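Local coordinates for protein soluble lytic transglycosylase B3 (Pseudomonas aeruginosa, PDB 5ANZ) that probably cleaves the peptidoglycan of the bacterial cell wall as a lytic transglycosylase, in a multidomain, calcium-binding chain linked to cell-wall turnover, at residues 357-371 / 407-419. Sequence-based numbering, arbitrary orientation.
Sequences DVPLSRSQRIELQRQ and GYPTPALLDRLRT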
loop_
_atom_site.group_PDB
_atom_site.type_symbol
_atom_site.label_atom_id
_atom_site.label_comp_id
_atom_site.label_asym_id
_atom_site.label_seq_id
_atom_site.Cartn_x
_atom_site.Cartn_y
_atom_site.Cartn_z
ATOM N N ASP A 357 -5.604 -19.691 10.736
ATOM C CA ASP A 357 -5.680 -18.697 9.680
ATOM C C ASP A 357 -4.985 -19.194 8.413
ATOM O O ASP A 357 -3.833 -18.862 8.143
ATOM C CB ASP A 357 -5.078 -17.367 10.138
ATOM C CG ASP A 357 -5.597 -16.189 9.335
ATOM O OD1 ASP A 357 -6.753 -16.251 8.863
ATOM O OD2 ASP A 357 -4.848 -15.203 9.174
ATOM N N VAL A 358 -5.699 -20.017 7.654
ATOM C CA VAL A 358 -5.282 -20.372 6.308
ATOM C C VAL A 358 -6.195 -19.640 5.345
ATOM O O VAL A 358 -7.364 -20.000 5.200
ATOM C CB VAL A 358 -5.344 -21.885 6.050
ATOM C CG1 VAL A 358 -5.102 -22.179 4.573
ATOM C CG2 VAL A 358 -4.327 -22.614 6.920
ATOM N N PRO A 359 -5.667 -18.599 4.688
ATOM C CA PRO A 359 -6.496 -17.728 3.855
ATOM C C PRO A 359 -7.084 -18.480 2.672
ATOM O O PRO A 359 -6.489 -19.450 2.204
ATOM C CB PRO A 359 -5.510 -16.663 3.384
ATOM C CG PRO A 359 -4.213 -17.391 3.329
ATOM C CD PRO A 359 -4.233 -18.317 4.512
ATOM N N LEU A 360 -8.248 -18.044 2.206
ATOM C CA LEU A 360 -8.842 -18.626 1.014
ATOM C C LEU A 360 -7.938 -18.432 -0.199
ATOM O O LEU A 360 -7.363 -17.361 -0.387
ATOM C CB LEU A 360 -10.212 -18.006 0.742
ATOM C CG LEU A 360 -11.290 -18.302 1.779
ATOM C CD1 LEU A 360 -12.614 -17.692 1.351
ATOM C CD2 LEU A 360 -11.429 -19.806 1.967
ATOM N N SER A 361 -7.817 -19.470 -1.022
ATOM C CA SER A 361 -7.110 -19.337 -2.291
ATOM C C SER A 361 -7.927 -18.470 -3.245
ATOM O O SER A 361 -9.086 -18.144 -2.961
ATOM C CB SER A 361 -6.848 -20.705 -2.918
ATOM O OG SER A 361 -8.060 -21.304 -3.338
ATOM N N ARG A 362 -7.327 -18.095 -4.373
ATOM C CA ARG A 362 -8.022 -17.264 -5.351
ATOM C C ARG A 362 -9.286 -17.950 -5.883
ATOM O O ARG A 362 -10.358 -17.340 -5.949
ATOM C CB ARG A 362 -7.098 -16.905 -6.513
ATOM C CG ARG A 362 -7.738 -15.955 -7.507
ATOM C CD ARG A 362 -6.868 -15.740 -8.729
ATOM N NE ARG A 362 -7.562 -14.944 -9.739
ATOM C CZ ARG A 362 -8.434 -15.442 -10.609
ATOM N NH1 ARG A 362 -8.723 -16.737 -10.594
ATOM N NH2 ARG A 362 -9.018 -14.646 -11.494
ATOM N N SER A 363 -9.169 -19.221 -6.255
ATOM C CA SER A 363 -10.330 -19.946 -6.747
ATOM C C SER A 363 -11.353 -20.097 -5.620
ATOM O O SER A 363 -12.549 -20.105 -5.866
ATOM C CB SER A 363 -9.937 -21.308 -7.315
ATOM O OG SER A 363 -9.323 -22.118 -6.334
ATOM N N GLN A 364 -10.876 -20.181 -4.382
ATOM C CA GLN A 364 -11.781 -20.292 -3.241
ATOM C C GLN A 364 -12.551 -19.005 -2.984
ATOM O O GLN A 364 -13.708 -19.049 -2.535
ATOM C CB GLN A 364 -11.009 -20.702 -1.984
ATOM C CG GLN A 364 -10.699 -22.190 -1.936
ATOM C CD GLN A 364 -9.836 -22.575 -0.753
ATOM O OE1 GLN A 364 -9.167 -21.733 -0.157
ATOM N NE2 GLN A 364 -9.850 -23.860 -0.409
ATOM N N ARG A 365 -11.924 -17.861 -3.249
ATOM C CA ARG A 365 -12.618 -16.586 -3.087
ATOM C C ARG A 365 -13.744 -16.452 -4.110
ATOM O O ARG A 365 -14.822 -15.917 -3.813
ATOM C CB ARG A 365 -11.648 -15.415 -3.217
ATOM C CG ARG A 365 -10.638 -15.315 -2.068
ATOM C CD ARG A 365 -9.886 -13.989 -2.086
ATOM N NE ARG A 365 -9.090 -13.804 -3.297
ATOM C CZ ARG A 365 -7.834 -14.217 -3.438
ATOM N NH1 ARG A 365 -7.222 -14.855 -2.448
ATOM N NH2 ARG A 365 -7.189 -13.996 -4.573
ATOM N N ILE A 366 -13.491 -16.931 -5.321
ATOM C CA ILE A 366 -14.508 -16.924 -6.364
ATOM C C ILE A 366 -15.622 -17.879 -6.003
ATOM O O ILE A 366 -16.811 -17.556 -6.147
ATOM C CB ILE A 366 -13.899 -17.300 -7.732
ATOM C CG1 ILE A 366 -13.067 -16.129 -8.251
ATOM C CG2 ILE A 366 -14.990 -17.692 -8.731
ATOM C CD1 ILE A 366 -12.044 -16.526 -9.302
ATOM N N GLU A 367 -15.240 -19.055 -5.515
ATOM C CA GLU A 367 -16.225 -20.046 -5.112
ATOM C C GLU A 367 -17.097 -19.480 -3.996
ATOM O O GLU A 367 -18.313 -19.684 -3.995
ATOM C CB GLU A 367 -15.558 -21.343 -4.652
ATOM C CG GLU A 367 -16.535 -22.502 -4.494
ATOM C CD GLU A 367 -15.888 -23.751 -3.924
ATOM O OE1 GLU A 367 -14.652 -23.758 -3.724
ATOM O OE2 GLU A 367 -16.623 -24.730 -3.672
ATOM N N LEU A 368 -16.469 -18.779 -3.051
ATOM C CA LEU A 368 -17.198 -18.189 -1.929
ATOM C C LEU A 368 -18.263 -17.229 -2.419
ATOM O O LEU A 368 -19.400 -17.240 -1.929
ATOM C CB LEU A 368 -16.243 -17.457 -0.983
ATOM C CG LEU A 368 -16.954 -16.614 0.087
ATOM C CD1 LEU A 368 -17.750 -17.512 1.007
ATOM C CD2 LEU A 368 -15.957 -15.773 0.868
ATOM N N GLN A 369 -17.890 -16.385 -3.375
ATOM C CA GLN A 369 -18.825 -15.396 -3.901
ATOM C C GLN A 369 -19.987 -16.074 -4.611
ATOM O O GLN A 369 -21.139 -15.636 -4.489
ATOM C CB GLN A 369 -18.110 -14.426 -4.842
ATOM C CG GLN A 369 -17.274 -13.375 -4.104
ATOM C CD GLN A 369 -16.363 -12.585 -5.022
ATOM O OE1 GLN A 369 -15.888 -13.097 -6.032
ATOM N NE2 GLN A 369 -16.113 -11.326 -4.670
ATOM N N ARG A 370 -19.694 -17.151 -5.342
ATOM C CA ARG A 370 -20.744 -17.880 -6.053
ATOM C C ARG A 370 -21.676 -18.604 -5.074
ATOM O O ARG A 370 -22.895 -18.674 -5.291
ATOM C CB ARG A 370 -20.129 -18.867 -7.054
ATOM C CG ARG A 370 -19.456 -18.197 -8.242
ATOM C CD ARG A 370 -18.919 -19.232 -9.223
ATOM N NE ARG A 370 -18.328 -18.623 -10.411
ATOM C CZ ARG A 370 -17.348 -19.173 -11.120
ATOM N NH1 ARG A 370 -16.847 -20.349 -10.761
ATOM N NH2 ARG A 370 -16.870 -18.554 -12.190
ATOM N N GLN A 371 -21.112 -19.125 -3.988
ATOM C CA GLN A 371 -21.909 -19.841 -2.990
ATOM C C GLN A 371 -22.793 -18.883 -2.204
ATOM O O GLN A 371 -23.935 -19.214 -1.867
ATOM C CB GLN A 371 -21.003 -20.625 -2.034
ATOM C CG GLN A 371 -20.503 -21.948 -2.599
ATOM C CD GLN A 371 -21.574 -23.013 -2.573
ATOM O OE1 GLN A 371 -21.657 -23.803 -1.632
ATOM N NE2 GLN A 371 -22.417 -23.030 -3.601
ATOM N N GLY A 407 -17.320 -10.355 8.815
ATOM C CA GLY A 407 -17.069 -10.167 7.396
ATOM C C GLY A 407 -15.768 -10.776 6.918
ATOM O O GLY A 407 -15.343 -10.540 5.789
ATOM N N TYR A 408 -15.134 -11.564 7.777
ATOM C CA TYR A 408 -13.869 -12.206 7.438
ATOM C C TYR A 408 -14.103 -13.668 7.062
ATOM O O TYR A 408 -14.438 -14.486 7.919
ATOM C CB TYR A 408 -12.891 -12.095 8.612
ATOM C CG TYR A 408 -11.520 -12.652 8.323
ATOM C CD1 TYR A 408 -10.603 -11.929 7.570
ATOM C CD2 TYR A 408 -11.139 -13.896 8.810
ATOM C CE1 TYR A 408 -9.347 -12.433 7.303
ATOM C CE2 TYR A 408 -9.885 -14.409 8.548
ATOM C CZ TYR A 408 -8.992 -13.672 7.795
ATOM O OH TYR A 408 -7.743 -14.173 7.528
ATOM N N PRO A 409 -13.945 -14.001 5.774
ATOM C CA PRO A 409 -14.248 -15.356 5.311
ATOM C C PRO A 409 -13.101 -16.327 5.566
ATOM O O PRO A 409 -11.936 -15.948 5.449
ATOM C CB PRO A 409 -14.461 -15.159 3.811
ATOM C CG PRO A 409 -13.447 -14.102 3.470
ATOM C CD PRO A 409 -13.463 -13.148 4.669
ATOM N N THR A 410 -13.444 -17.568 5.897
ATOM C CA THR A 410 -12.464 -18.606 6.196
ATOM C C THR A 410 -12.831 -19.885 5.454
ATOM O O THR A 410 -13.969 -20.035 5.016
ATOM C CB THR A 410 -12.417 -18.913 7.703
ATOM O OG1 THR A 410 -13.725 -19.300 8.139
ATOM C CG2 THR A 410 -11.970 -17.694 8.491
ATOM N N PRO A 411 -11.879 -20.820 5.328
ATOM C CA PRO A 411 -12.210 -22.133 4.767
ATOM C C PRO A 411 -13.450 -22.767 5.409
ATOM O O PRO A 411 -14.236 -23.411 4.713
ATOM C CB PRO A 411 -10.957 -22.955 5.067
ATOM C CG PRO A 411 -9.850 -21.946 5.001
ATOM C CD PRO A 411 -10.431 -20.664 5.558
ATOM N N ALA A 412 -13.625 -22.573 6.715
ATOM C CA ALA A 412 -14.742 -23.176 7.434
ATOM C C ALA A 412 -16.078 -22.608 6.952
ATOM O O ALA A 412 -17.079 -23.325 6.894
ATOM C CB ALA A 412 -14.586 -22.968 8.928
ATOM N N LEU A 413 -16.092 -21.323 6.601
ATOM C CA LEU A 413 -17.295 -20.715 6.029
ATOM C C LEU A 413 -17.615 -21.335 4.677
ATOM O O LEU A 413 -18.762 -21.670 4.382
ATOM C CB LEU A 413 -17.125 -19.207 5.874
ATOM C CG LEU A 413 -18.278 -18.460 5.202
ATOM C CD1 LEU A 413 -19.577 -18.660 5.970
ATOM C CD2 LEU A 413 -17.934 -16.975 5.090
ATOM N N LEU A 414 -16.587 -21.480 3.849
ATOM C CA LEU A 414 -16.749 -22.143 2.571
ATOM C C LEU A 414 -17.231 -23.595 2.753
ATOM O O LEU A 414 -18.087 -24.066 2.000
ATOM C CB LEU A 414 -15.435 -22.107 1.786
ATOM C CG LEU A 414 -15.551 -22.430 0.300
ATOM C CD1 LEU A 414 -16.556 -21.494 -0.364
ATOM C CD2 LEU A 414 -14.190 -22.316 -0.363
ATOM N N ASP A 415 -16.689 -24.296 3.751
ATOM C CA ASP A 415 -17.088 -25.686 4.014
ATOM C C ASP A 415 -18.545 -25.788 4.468
ATOM O O ASP A 415 -19.257 -26.730 4.112
ATOM C CB ASP A 415 -16.188 -26.325 5.073
ATOM C CG ASP A 415 -14.794 -26.616 4.558
ATOM O OD1 ASP A 415 -14.632 -26.778 3.329
ATOM O OD2 ASP A 415 -13.862 -26.690 5.388
ATOM N N ARG A 416 -18.979 -24.831 5.276
ATOM C CA ARG A 416 -20.362 -24.807 5.740
ATOM C C ARG A 416 -21.300 -24.562 4.561
ATOM O O ARG A 416 -22.331 -25.221 4.422
ATOM C CB ARG A 416 -20.556 -23.736 6.816
ATOM C CG ARG A 416 -21.994 -23.558 7.265
ATOM C CD ARG A 416 -22.531 -24.801 7.958
ATOM N NE ARG A 416 -23.248 -24.463 9.185
ATOM C CZ ARG A 416 -24.518 -24.072 9.224
ATOM N NH1 ARG A 416 -25.217 -23.966 8.102
ATOM N NH2 ARG A 416 -25.088 -23.784 10.387
ATOM N N LEU A 417 -20.917 -23.618 3.708
ATOM C CA LEU A 417 -21.699 -23.252 2.532
ATOM C C LEU A 417 -21.939 -24.407 1.565
ATOM O O LEU A 417 -22.971 -24.446 0.899
ATOM C CB LEU A 417 -21.009 -22.104 1.791
ATOM C CG LEU A 417 -21.268 -20.715 2.377
ATOM C CD1 LEU A 417 -20.257 -19.708 1.854
ATOM C CD2 LEU A 417 -22.679 -20.270 2.041
ATOM N N ARG A 418 -20.998 -25.344 1.479
ATOM C CA ARG A 418 -21.128 -26.436 0.521
ATOM C C ARG A 418 -21.535 -27.767 1.153
ATOM O O ARG A 418 -21.211 -28.828 0.621
ATOM C CB ARG A 418 -19.822 -26.627 -0.253
ATOM C CG ARG A 418 -18.603 -26.878 0.615
ATOM C CD ARG A 418 -17.501 -27.558 -0.179
ATOM N NE ARG A 418 -16.171 -27.084 0.193
ATOM C CZ ARG A 418 -15.521 -26.120 -0.450
ATOM N NH1 ARG A 418 -16.082 -25.529 -1.495
ATOM N NH2 ARG A 418 -14.312 -25.746 -0.053
ATOM N N THR A 419 -22.250 -27.715 2.273
ATOM C CA THR A 419 -22.740 -28.933 2.916
ATOM C C THR A 419 -23.636 -29.743 1.981
ATOM O O THR A 419 -24.447 -30.553 2.431
ATOM C CB THR A 419 -23.529 -28.628 4.201
ATOM O OG1 THR A 419 -24.510 -27.618 3.932
ATOM C CG2 THR A 419 -22.595 -28.156 5.305
HETATM O O HOH W 1 -9.550 -15.928 4.563
#
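L414 and L368 show how two short helices fit together by lodging forked side chains in each other's hollows. The axes of the segments 362-371 and 411-417 approach to 10.2 Å, their N-to-C directions 44° apart. The two methyls of L414 divide over the facing helix: CD1 sinks against the backbone at L368 CA (3.7 Å), while CD2 lies between the stem of Q364, touching CG, and the carboxylate end of E367. L368 answers with a fork of its own. With its CG swung anti to the backbone N (chi1 170°), CD1 reaches in between L413 and L417, and CD2 presses on the proline ring of P409 at CB, 3.4 Å away. L368 CD1 and L417 CD1 are as close, and both pairs are tighter than usual van der Waals contact, so L368 is tightly held on both its branches.

Where the chain enters the first helix, L360 repeats the pattern: CD1 leans on P409 CB and CD2 lies against P411 N at 3.5 Å, filling the bend between the two prolines. Polar groups border the apolar seam. Y408 OH donates to D357 OD1 (2.7 Å), which accepts on its syn lone pair; the carboxylate plane is turned 42° from the ring. A water takes a weak bond from L360 N and donates to P409 O. At the other border, R418 faces the carboxylate of E367 in a salt bridge whose modelled geometry is doubtful, and NE also pairs with D415 OD1.

Both segments belong to the putative peptidoglycan-binding domain, away from the calcium site. Helix 388-401 packs against them, completing a three-helix cluster: I394 meets P409 and L413, F401 also meets L413, and C397 touches L417.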